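Local coordinates for putative glycosyltransferase (GalT1) (Streptococcus parasanguinis, PDB 4PHR), which is probably a glycosyltransferase with the GT-D fold, seen here as one domain of a longer protein with uridine diphosphate and manganese bound, at residues Ile24-Arg33 / Thr217-Gly227; Lys67-Asp78 / Cys109-Phe118. All blocks are in the same frame, centred on the assembly; numbering follows the deposited sequence.

Contact 1: Ile24-Arg33 / Thr217-Gly227; sequences IKHNHASVVR and TTKGYQAIDLG. With UDP (uridine-5'-diphosphate), chain B.
R33 and D225 meet at about a right angle at the C-terminal ends of two short strands, their guanidinium and carboxylate planes 63° apart. The arginine grips side-on: NE donates to the backbone O of D225 over 2.9 Å, coming from above the carbonyl plane, while NH2 forms a salt bridge to OD1, also at 2.9 Å and from above the carboxylate plane. A bend at chi3 (-53°) turns the head of R33 back onto the aspartate. The second carboxylate oxygen, OD2, takes the backbone N of R33 on its anti side at 3.0 Å and also pairs with K210.

Held in this way, the guanidinium presents NH1 to O3B of UDP at 2.8 Å, and NH2 adds a longer bond to O3B and a weak one to O2A. G227, with no side chain, lets its CA come within 3.4 Å of NH2 of R33, and its positive phi suits glycine.

Between strands 30-33 and 223-225, V31 gives its N to A223 O and receives D225 N at its own O, a single bridge; I224 packs CG2 against CB of V31 at 4.0 Å. At the other end, S30 OG accepts A223 N in a nearly straight bond (168°). The extended Q222 side chain reaches the turn after helix 17-27, where NE2 donates to A29 O at 3.0 Å from above the carbonyl plane.

An acidic residue that holds a diphosphate-binding arginine through two of its nitrogens suits a nucleotide site: D225 limits the rotation of R33, and its negative charge probably offsets those of R33 and K210, both of which bind UDP.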
loop_
_atom_site.group_PDB
_atom_site.type_symbol
_atom_site.label_atom_id
_atom_site.label_comp_id
_atom_site.label_asym_id
_atom_site.label_seq_id
_atom_site.Cartn_x
_atom_site.Cartn_y
_atom_site.Cartn_z
ATOM N N ILE A 24 -7.415 -2.538 -12.396
ATOM C CA ILE A 24 -8.279 -2.278 -11.249
ATOM C C ILE A 24 -9.591 -1.624 -11.679
ATOM O O ILE A 24 -10.666 -2.014 -11.225
ATOM C CB ILE A 24 -7.560 -1.405 -10.190
ATOM C CG1 ILE A 24 -6.320 -2.131 -9.655
ATOM C CG2 ILE A 24 -8.517 -1.043 -9.059
ATOM C CD1 ILE A 24 -5.269 -1.211 -9.026
ATOM N N LYS A 25 -9.490 -0.635 -12.560
ATOM C CA LYS A 25 -10.661 0.102 -13.038
ATOM C C LYS A 25 -11.586 -0.731 -13.903
ATOM O O LYS A 25 -12.799 -0.768 -13.682
ATOM C CB LYS A 25 -10.219 1.321 -13.834
ATOM C CG LYS A 25 -9.537 2.361 -13.000
ATOM C CD LYS A 25 -8.924 3.432 -13.867
ATOM C CE LYS A 25 -8.140 4.410 -13.014
ATOM N NZ LYS A 25 -7.555 5.502 -13.831
ATOM N N HIS A 26 -11.011 -1.381 -14.906
ATOM C CA HIS A 26 -11.797 -2.199 -15.816
ATOM C C HIS A 26 -12.585 -3.215 -15.006
ATOM O O HIS A 26 -13.716 -3.568 -15.341
ATOM C CB HIS A 26 -10.881 -2.909 -16.816
ATOM C CG HIS A 26 -11.602 -3.826 -17.758
ATOM N ND1 HIS A 26 -11.459 -5.196 -17.717
ATOM C CD2 HIS A 26 -12.478 -3.568 -18.758
ATOM C CE1 HIS A 26 -12.209 -5.744 -18.656
ATOM N NE2 HIS A 26 -12.840 -4.778 -19.301
ATOM N N ASN A 27 -11.984 -3.650 -13.907
ATOM C CA ASN A 27 -12.508 -4.771 -13.145
ATOM C C ASN A 27 -13.172 -4.392 -11.819
ATOM O O ASN A 27 -13.848 -5.214 -11.200
ATOM C CB ASN A 27 -11.389 -5.789 -12.928
ATOM C CG ASN A 27 -10.920 -6.405 -14.235
ATOM O OD1 ASN A 27 -11.735 -6.785 -15.073
ATOM N ND2 ASN A 27 -9.611 -6.485 -14.428
ATOM N N HIS A 28 -12.997 -3.142 -11.405
ATOM C CA HIS A 28 -13.453 -2.702 -10.086
ATOM C C HIS A 28 -12.917 -3.635 -9.005
ATOM O O HIS A 28 -13.639 -4.018 -8.079
ATOM C CB HIS A 28 -14.983 -2.641 -10.027
ATOM C CG HIS A 28 -15.602 -1.872 -11.151
ATOM N ND1 HIS A 28 -16.291 -2.482 -12.177
ATOM C CD2 HIS A 28 -15.626 -0.546 -11.417
ATOM C CE1 HIS A 28 -16.720 -1.563 -13.024
ATOM N NE2 HIS A 28 -16.330 -0.379 -12.586
ATOM N N ALA A 29 -11.643 -3.994 -9.131
ATOM C CA ALA A 29 -11.031 -4.981 -8.254
ATOM C C ALA A 29 -10.555 -4.386 -6.932
ATOM O O ALA A 29 -10.160 -3.224 -6.860
ATOM C CB ALA A 29 -9.864 -5.651 -8.961
ATOM N N SER A 30 -10.590 -5.203 -5.890
ATOM C CA SER A 30 -9.841 -4.901 -4.680
ATOM C C SER A 30 -8.353 -5.055 -4.989
ATOM O O SER A 30 -7.979 -5.663 -5.997
ATOM C CB SER A 30 -10.233 -5.850 -3.553
ATOM O OG SER A 30 -11.545 -5.578 -3.099
ATOM N N VAL A 31 -7.499 -4.522 -4.123
ATOM C CA VAL A 31 -6.068 -4.574 -4.352
ATOM C C VAL A 31 -5.361 -4.842 -3.040
ATOM O O VAL A 31 -5.584 -4.132 -2.060
ATOM C CB VAL A 31 -5.520 -3.242 -4.916
ATOM C CG1 VAL A 31 -4.014 -3.367 -5.186
ATOM C CG2 VAL A 31 -6.258 -2.851 -6.181
ATOM N N VAL A 32 -4.511 -5.868 -3.026
ATOM C CA VAL A 32 -3.637 -6.122 -1.886
ATOM C C VAL A 32 -2.194 -6.073 -2.385
ATOM O O VAL A 32 -1.867 -6.647 -3.430
ATOM C CB VAL A 32 -3.971 -7.479 -1.211
ATOM C CG1 VAL A 32 -3.808 -8.641 -2.178
ATOM C CG2 VAL A 32 -3.125 -7.688 0.017
ATOM N N ARG A 33 -1.331 -5.373 -1.650
ATOM C CA ARG A 33 0.059 -5.195 -2.081
ATOM C C ARG A 33 1.029 -5.862 -1.103
ATOM O O ARG A 33 0.933 -5.675 0.105
ATOM C CB ARG A 33 0.406 -3.708 -2.234
ATOM C CG ARG A 33 -0.511 -2.895 -3.176
ATOM C CD ARG A 33 -0.187 -1.368 -3.134
ATOM N NE ARG A 33 -0.233 -0.956 -1.740
ATOM C CZ ARG A 33 0.803 -0.867 -0.910
ATOM N NH1 ARG A 33 2.061 -0.977 -1.346
ATOM N NH2 ARG A 33 0.570 -0.622 0.368
ATOM N N THR A 217 -12.989 -8.205 0.765
ATOM C CA THR A 217 -13.218 -8.717 -0.585
ATOM C C THR A 217 -14.058 -9.989 -0.561
ATOM O O THR A 217 -14.924 -10.193 -1.419
ATOM C CB THR A 217 -11.876 -8.988 -1.300
ATOM O OG1 THR A 217 -11.133 -7.767 -1.379
ATOM C CG2 THR A 217 -12.096 -9.532 -2.707
ATOM N N THR A 218 -13.805 -10.837 0.430
ATOM C CA THR A 218 -14.575 -12.068 0.603
ATOM C C THR A 218 -16.028 -11.743 0.948
ATOM O O THR A 218 -16.938 -12.527 0.657
ATOM C CB THR A 218 -13.953 -12.952 1.700
ATOM O OG1 THR A 218 -12.640 -13.358 1.295
ATOM C CG2 THR A 218 -14.801 -14.184 1.944
ATOM N N LYS A 219 -16.241 -10.579 1.554
ATOM C CA LYS A 219 -17.577 -10.107 1.906
ATOM C C LYS A 219 -18.174 -9.238 0.798
ATOM O O LYS A 219 -19.232 -8.629 0.972
ATOM C CB LYS A 219 -17.543 -9.338 3.231
ATOM C CG LYS A 219 -17.040 -10.153 4.419
ATOM C CD LYS A 219 -17.045 -9.325 5.700
ATOM C CE LYS A 219 -17.720 -10.074 6.850
ATOM N NZ LYS A 219 -16.805 -11.024 7.544
ATOM N N GLY A 220 -17.484 -9.180 -0.336
ATOM C CA GLY A 220 -18.011 -8.533 -1.526
ATOM C C GLY A 220 -17.710 -7.058 -1.724
ATOM O O GLY A 220 -18.239 -6.431 -2.643
ATOM N N TYR A 221 -16.843 -6.497 -0.884
ATOM C CA TYR A 221 -16.493 -5.086 -0.992
ATOM C C TYR A 221 -15.283 -4.870 -1.890
ATOM O O TYR A 221 -14.395 -5.720 -1.963
ATOM C CB TYR A 221 -16.180 -4.504 0.389
ATOM C CG TYR A 221 -17.364 -4.464 1.324
ATOM C CD1 TYR A 221 -18.302 -3.445 1.242
ATOM C CD2 TYR A 221 -17.544 -5.444 2.290
ATOM C CE1 TYR A 221 -19.386 -3.403 2.095
ATOM C CE2 TYR A 221 -18.624 -5.411 3.149
ATOM C CZ TYR A 221 -19.541 -4.388 3.048
ATOM O OH TYR A 221 -20.618 -4.351 3.901
ATOM N N GLN A 222 -15.249 -3.728 -2.569
ATOM C CA GLN A 222 -14.021 -3.278 -3.212
ATOM C C GLN A 222 -13.211 -2.459 -2.215
ATOM O O GLN A 222 -13.661 -1.415 -1.730
ATOM C CB GLN A 222 -14.300 -2.452 -4.472
ATOM C CG GLN A 222 -13.017 -2.098 -5.218
ATOM C CD GLN A 222 -13.223 -1.161 -6.397
ATOM O OE1 GLN A 222 -14.303 -0.595 -6.583
ATOM N NE2 GLN A 222 -12.173 -0.982 -7.192
ATOM N N ALA A 223 -12.020 -2.957 -1.902
ATOM C CA ALA A 223 -11.134 -2.294 -0.961
ATOM C C ALA A 223 -9.737 -2.241 -1.560
ATOM O O ALA A 223 -9.245 -3.236 -2.103
ATOM C CB ALA A 223 -11.123 -3.026 0.371
ATOM N N ILE A 224 -9.105 -1.074 -1.470
ATOM C CA ILE A 224 -7.828 -0.839 -2.128
ATOM C C ILE A 224 -6.748 -0.469 -1.120
ATOM O O ILE A 224 -6.840 0.537 -0.425
ATOM C CB ILE A 224 -7.949 0.275 -3.196
ATOM C CG1 ILE A 224 -9.076 -0.049 -4.189
ATOM C CG2 ILE A 224 -6.630 0.482 -3.931
ATOM C CD1 ILE A 224 -9.277 1.025 -5.245
ATOM N N ASP A 225 -5.723 -1.299 -1.059
ATOM C CA ASP A 225 -4.568 -1.086 -0.189
ATOM C C ASP A 225 -3.672 -0.020 -0.829
ATOM O O ASP A 225 -3.024 -0.291 -1.846
ATOM C CB ASP A 225 -3.843 -2.436 -0.104
ATOM C CG ASP A 225 -2.492 -2.362 0.563
ATOM O OD1 ASP A 225 -2.123 -1.304 1.119
ATOM O OD2 ASP A 225 -1.804 -3.415 0.551
ATOM N N LEU A 226 -3.653 1.188 -0.256
ATOM C CA LEU A 226 -2.894 2.303 -0.836
ATOM C C LEU A 226 -1.665 2.754 -0.039
ATOM O O LEU A 226 -0.970 3.679 -0.457
ATOM C CB LEU A 226 -3.798 3.512 -1.093
ATOM C CG LEU A 226 -4.794 3.398 -2.256
ATOM C CD1 LEU A 226 -5.642 4.663 -2.363
ATOM C CD2 LEU A 226 -4.053 3.115 -3.558
ATOM N N GLY A 227 -1.413 2.129 1.108
ATOM C CA GLY A 227 -0.156 2.310 1.818
ATOM C C GLY A 227 0.318 3.746 1.949
ATOM O O GLY A 227 -0.387 4.594 2.494
HETATM N N1 UDP B . 0.314 2.013 9.355
HETATM C C2 UDP B . -0.521 2.218 10.426
HETATM N N3 UDP B . -0.590 1.281 11.429
HETATM C C4 UDP B . 0.165 0.134 11.369
HETATM C C5 UDP B . 1.011 -0.081 10.281
HETATM C C6 UDP B . 1.169 0.949 9.360
HETATM O O2 UDP B . -1.190 3.248 10.510
HETATM O O4 UDP B . 0.047 -0.691 12.282
HETATM C "C1'" UDP B . 0.307 2.991 8.257
HETATM C "C2'" UDP B . 1.450 3.959 8.112
HETATM O "O2'" UDP B . 1.292 5.051 8.993
HETATM C "C3'" UDP B . 1.292 4.364 6.663
HETATM C "C4'" UDP B . 0.792 3.088 6.006
HETATM O "O4'" UDP B . 0.347 2.234 7.063
HETATM O "O3'" UDP B . 0.291 5.352 6.544
HETATM C "C5'" UDP B . 1.877 2.407 5.183
HETATM O "O5'" UDP B . 1.358 1.187 4.669
HETATM P PA UDP B . 2.249 0.184 3.779
HETATM O O1A UDP B . 3.339 -0.372 4.604
HETATM O O2A UDP B . 1.301 -0.794 3.194
HETATM O O3A UDP B . 2.869 1.197 2.677
HETATM P PB UDP B . 3.749 0.965 1.325
HETATM O O1B UDP B . 5.138 1.382 1.677
HETATM O O2B UDP B . 3.123 1.885 0.347
HETATM O O3B UDP B . 3.681 -0.481 0.940
#

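Contact 2: Lys67-Asp78 / Cys109-Phe118; sequences KSDEKLLVCLPD and CDAPFYGSTF
With chi1 at -66°, Y114 sets its CG anti to its carbonyl carbon, and the ring lies where L76 can cover it. CD2 of the leucine sits over the ring centre, a CH-pi contact of 3.6 Å from CD2 to the Y114 centroid and only 9° off the normal. The same methyl touches SG of C109, while CD1 of L76 meets the ring at CD2 of Y114. Y114 OH accepts A111 N, which fixes the far end of the ring.

F113 takes chi1 68°, placing CG between its backbone N and carbonyl carbon; CE2 then reaches L73 CD1 at 3.9 Å, the methyl lying at the ring edge. A water joins S68 OG to F113 O, while S68 OG also accepts V74 N.

The backbones run parallel: G115 N donates to V74 O at 2.9 Å and L76 N to G115 O at 3.0 Å. Glycine suits this position: G115 has no side chain, and L73 and C75 SG close in on its CA. T117 N then bonds L76 O at 2.9 Å as the chain enters a 3-10 turn, and F118 lays a ring face over D78 N. S116 OG, which accepts F118 N in an ST turn, shares a second water with D78 OD2; that carboxylate oxygen also pairs with R85.

Strands 72-76 and 115-116, joined through helices 88-100 and 102-108, make a beta-alpha-beta crossover connection between neighbouring parallel strands of the three-stranded sheet in the GT-D domain.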
loop_
_atom_site.group_PDB
_atom_site.type_symbol
_atom_site.label_atom_id
_atom_site.label_comp_id
_atom_site.label_asym_id
_atom_site.label_seq_id
_atom_site.Cartn_x
_atom_site.Cartn_y
_atom_site.Cartn_z
ATOM N N LYS A 67 -5.361 -16.280 -6.277
ATOM C CA LYS A 67 -5.198 -15.879 -7.661
ATOM C C LYS A 67 -5.761 -14.475 -7.871
ATOM O O LYS A 67 -6.774 -14.107 -7.279
ATOM C CB LYS A 67 -5.914 -16.873 -8.580
ATOM C CG LYS A 67 -5.293 -17.008 -9.958
ATOM C CD LYS A 67 -3.970 -17.753 -9.897
ATOM C CE LYS A 67 -3.994 -18.975 -10.801
ATOM N NZ LYS A 67 -2.687 -19.691 -10.823
ATOM N N SER A 68 -5.087 -13.685 -8.700
ATOM C CA SER A 68 -5.645 -12.412 -9.140
ATOM C C SER A 68 -6.763 -12.687 -10.138
ATOM O O SER A 68 -6.591 -13.472 -11.079
ATOM C CB SER A 68 -4.576 -11.533 -9.797
ATOM O OG SER A 68 -3.656 -11.030 -8.851
ATOM N N ASP A 69 -7.911 -12.055 -9.923
ATOM C CA ASP A 69 -9.037 -12.158 -10.850
ATOM C C ASP A 69 -9.766 -10.821 -10.893
ATOM O O ASP A 69 -9.203 -9.799 -10.512
ATOM C CB ASP A 69 -9.977 -13.302 -10.460
ATOM C CG ASP A 69 -10.737 -13.033 -9.171
ATOM O OD1 ASP A 69 -10.388 -12.079 -8.445
ATOM O OD2 ASP A 69 -11.687 -13.791 -8.884
ATOM N N GLU A 70 -11.012 -10.811 -11.347
ATOM C CA GLU A 70 -11.716 -9.546 -11.484
ATOM C C GLU A 70 -12.116 -8.967 -10.119
ATOM O O GLU A 70 -12.460 -7.791 -10.015
ATOM C CB GLU A 70 -12.915 -9.675 -12.432
ATOM C CG GLU A 70 -13.154 -8.420 -13.257
ATOM C CD GLU A 70 -14.020 -8.641 -14.485
ATOM O OE1 GLU A 70 -14.201 -9.806 -14.899
ATOM O OE2 GLU A 70 -14.516 -7.636 -15.040
ATOM N N LYS A 71 -12.040 -9.787 -9.074
ATOM C CA LYS A 71 -12.370 -9.332 -7.719
ATOM C C LYS A 71 -11.189 -8.755 -6.949
ATOM O O LYS A 71 -11.372 -7.891 -6.090
ATOM C CB LYS A 71 -12.965 -10.469 -6.890
ATOM C CG LYS A 71 -14.280 -11.023 -7.408
ATOM C CD LYS A 71 -15.055 -11.682 -6.276
ATOM C CE LYS A 71 -16.192 -12.549 -6.795
ATOM N NZ LYS A 71 -15.690 -13.808 -7.416
ATOM N N LEU A 72 -9.988 -9.244 -7.242
ATOM C CA LEU A 72 -8.817 -8.898 -6.444
ATOM C C LEU A 72 -7.545 -8.984 -7.264
ATOM O O LEU A 72 -7.292 -9.980 -7.942
ATOM C CB LEU A 72 -8.703 -9.838 -5.245
ATOM C CG LEU A 72 -7.462 -9.668 -4.366
ATOM C CD1 LEU A 72 -7.558 -8.371 -3.597
ATOM C CD2 LEU A 72 -7.320 -10.848 -3.417
ATOM N N LEU A 73 -6.741 -7.932 -7.196
ATOM C CA LEU A 73 -5.414 -7.919 -7.785
ATOM C C LEU A 73 -4.402 -8.065 -6.655
ATOM O O LEU A 73 -4.383 -7.256 -5.717
ATOM C CB LEU A 73 -5.181 -6.606 -8.531
ATOM C CG LEU A 73 -3.861 -6.439 -9.289
ATOM C CD1 LEU A 73 -3.708 -7.510 -10.361
ATOM C CD2 LEU A 73 -3.770 -5.043 -9.898
ATOM N N VAL A 74 -3.577 -9.106 -6.739
ATOM C CA VAL A 74 -2.507 -9.335 -5.775
ATOM C C VAL A 74 -1.218 -8.775 -6.364
ATOM O O VAL A 74 -0.871 -9.101 -7.499
ATOM C CB VAL A 74 -2.348 -10.839 -5.464
ATOM C CG1 VAL A 74 -1.179 -11.069 -4.507
ATOM C CG2 VAL A 74 -3.646 -11.409 -4.882
ATOM N N CYS A 75 -0.515 -7.937 -5.598
ATOM C CA CYS A 75 0.611 -7.169 -6.136
ATOM C C CYS A 75 1.939 -7.534 -5.490
ATOM O O CYS A 75 1.985 -7.871 -4.307
ATOM C CB CYS A 75 0.375 -5.666 -5.943
ATOM S SG CYS A 75 -1.143 -5.057 -6.680
ATOM N N LEU A 76 3.014 -7.433 -6.278
ATOM C CA LEU A 76 4.384 -7.616 -5.801
ATOM C C LEU A 76 5.228 -6.407 -6.183
ATOM O O LEU A 76 4.852 -5.635 -7.064
ATOM C CB LEU A 76 5.005 -8.836 -6.473
ATOM C CG LEU A 76 4.868 -10.188 -5.777
ATOM C CD1 LEU A 76 3.572 -10.351 -5.040
ATOM C CD2 LEU A 76 5.100 -11.321 -6.788
ATOM N N PRO A 77 6.386 -6.238 -5.535
ATOM C CA PRO A 77 7.268 -5.149 -5.956
ATOM C C PRO A 77 7.653 -5.294 -7.431
ATOM O O PRO A 77 7.972 -6.389 -7.892
ATOM C CB PRO A 77 8.489 -5.317 -5.036
ATOM C CG PRO A 77 7.959 -6.072 -3.819
ATOM C CD PRO A 77 6.954 -7.019 -4.422
ATOM N N ASP A 78 7.636 -4.191 -8.166
ATOM C CA ASP A 78 7.867 -4.248 -9.605
ATOM C C ASP A 78 9.360 -4.087 -9.859
ATOM O O ASP A 78 9.820 -3.038 -10.303
ATOM C CB ASP A 78 7.038 -3.162 -10.308
ATOM C CG ASP A 78 7.143 -3.220 -11.815
ATOM O OD1 ASP A 78 7.783 -4.149 -12.347
ATOM O OD2 ASP A 78 6.566 -2.325 -12.471
ATOM N N CYS A 109 5.523 -17.569 -5.520
ATOM C CA CYS A 109 4.967 -16.577 -6.440
ATOM C C CYS A 109 4.876 -17.076 -7.882
ATOM O O CYS A 109 5.564 -16.571 -8.770
ATOM C CB CYS A 109 5.791 -15.293 -6.374
ATOM S SG CYS A 109 5.811 -14.544 -4.725
ATOM N N ASP A 110 4.006 -18.053 -8.119
ATOM C CA ASP A 110 3.933 -18.700 -9.428
ATOM C C ASP A 110 2.699 -18.335 -10.260
ATOM O O ASP A 110 2.417 -18.978 -11.273
ATOM C CB ASP A 110 4.033 -20.221 -9.274
ATOM C CG ASP A 110 3.009 -20.776 -8.305
ATOM O OD1 ASP A 110 1.987 -20.097 -8.065
ATOM O OD2 ASP A 110 3.223 -21.895 -7.790
ATOM N N ALA A 111 1.967 -17.309 -9.838
ATOM C CA ALA A 111 0.790 -16.867 -10.582
ATOM C C ALA A 111 1.187 -16.359 -11.968
ATOM O O ALA A 111 2.327 -15.945 -12.175
ATOM C CB ALA A 111 0.044 -15.786 -9.807
ATOM N N PRO A 112 0.247 -16.388 -12.925
ATOM C CA PRO A 112 0.530 -15.906 -14.283
ATOM C C PRO A 112 0.928 -14.429 -14.331
ATOM O O PRO A 112 1.720 -14.037 -15.183
ATOM C CB PRO A 112 -0.791 -16.145 -15.033
ATOM C CG PRO A 112 -1.825 -16.344 -13.965
ATOM C CD PRO A 112 -1.103 -16.968 -12.814
ATOM N N PHE A 113 0.383 -13.624 -13.425
ATOM C CA PHE A 113 0.745 -12.213 -13.340
ATOM C C PHE A 113 0.418 -11.667 -11.964
ATOM O O PHE A 113 -0.409 -12.228 -11.245
ATOM C CB PHE A 113 0.006 -11.391 -14.398
ATOM C CG PHE A 113 -1.475 -11.297 -14.164
ATOM C CD1 PHE A 113 -2.337 -12.240 -14.704
ATOM C CD2 PHE A 113 -2.007 -10.265 -13.404
ATOM C CE1 PHE A 113 -3.701 -12.155 -14.485
ATOM C CE2 PHE A 113 -3.370 -10.175 -13.186
ATOM C CZ PHE A 113 -4.219 -11.122 -13.724
ATOM N N TYR A 114 1.080 -10.568 -11.613
ATOM C CA TYR A 114 0.794 -9.828 -10.388
ATOM C C TYR A 114 0.615 -8.369 -10.739
ATOM O O TYR A 114 1.129 -7.918 -11.757
ATOM C CB TYR A 114 1.957 -9.972 -9.398
ATOM C CG TYR A 114 2.118 -11.386 -8.888
ATOM C CD1 TYR A 114 2.936 -12.295 -9.549
ATOM C CD2 TYR A 114 1.434 -11.818 -7.756
ATOM C CE1 TYR A 114 3.075 -13.597 -9.090
ATOM C CE2 TYR A 114 1.570 -13.108 -7.285
ATOM C CZ TYR A 114 2.389 -13.998 -7.960
ATOM O OH TYR A 114 2.533 -15.287 -7.510
ATOM N N GLY A 115 -0.114 -7.630 -9.906
ATOM C CA GLY A 115 -0.131 -6.185 -10.018
ATOM C C GLY A 115 1.123 -5.609 -9.383
ATOM O O GLY A 115 1.929 -6.349 -8.820
ATOM N N SER A 116 1.282 -4.289 -9.458
ATOM C CA SER A 116 2.442 -3.624 -8.879
ATOM C C SER A 116 2.201 -3.065 -7.483
ATOM O O SER A 116 1.316 -2.240 -7.275
ATOM C CB SER A 116 2.890 -2.468 -9.770
ATOM O OG SER A 116 3.996 -1.798 -9.183
ATOM N N THR A 117 3.031 -3.483 -6.537
ATOM C CA THR A 117 3.024 -2.931 -5.189
ATOM C C THR A 117 3.327 -1.436 -5.221
ATOM O O THR A 117 2.962 -0.692 -4.296
ATOM C CB THR A 117 4.017 -3.719 -4.332
ATOM O OG1 THR A 117 3.451 -5.007 -4.119
ATOM C CG2 THR A 117 4.334 -3.063 -2.976
ATOM N N PHE A 118 3.973 -0.981 -6.293
ATOM C CA PHE A 118 4.333 0.429 -6.418
ATOM C C PHE A 118 3.195 1.331 -6.911
ATOM O O PHE A 118 3.420 2.504 -7.202
ATOM C CB PHE A 118 5.595 0.609 -7.273
ATOM C CG PHE A 118 6.799 -0.124 -6.747
ATOM C CD1 PHE A 118 6.890 -0.498 -5.412
ATOM C CD2 PHE A 118 7.851 -0.439 -7.599
ATOM C CE1 PHE A 118 8.007 -1.175 -4.937
ATOM C CE2 PHE A 118 8.972 -1.112 -7.134
ATOM C CZ PHE A 118 9.056 -1.473 -5.799
HETATM O O HOH W 1 -1.756 -12.756 -8.981
HETATM O O HOH W 2 5.231 -0.395 -11.163
#

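In the fold
Both contacts are largely buried and meet in one parallel sheet, where strand 30-33 of contact 1 neighbours strand 72-76 of contact 2; S30 bonds through its backbone to K71 and L73. Contact 1 connects this three-stranded sheet to strand 223-225, the edge of the five-stranded one, and its chemistry is charged where it reaches the diphosphate. Contact 2 extends the smaller sheet to its other outermost strand, relying more on aromatic and aliphatic packing, with K67 and P112 exposed at one end; one of its two bridging waters joins buried D78 and S116. Their ends converge near the nucleotide: T117 O of contact 2 accepts from R33 NH1 of contact 1, giving the UDP-binding arginine a further protein partner.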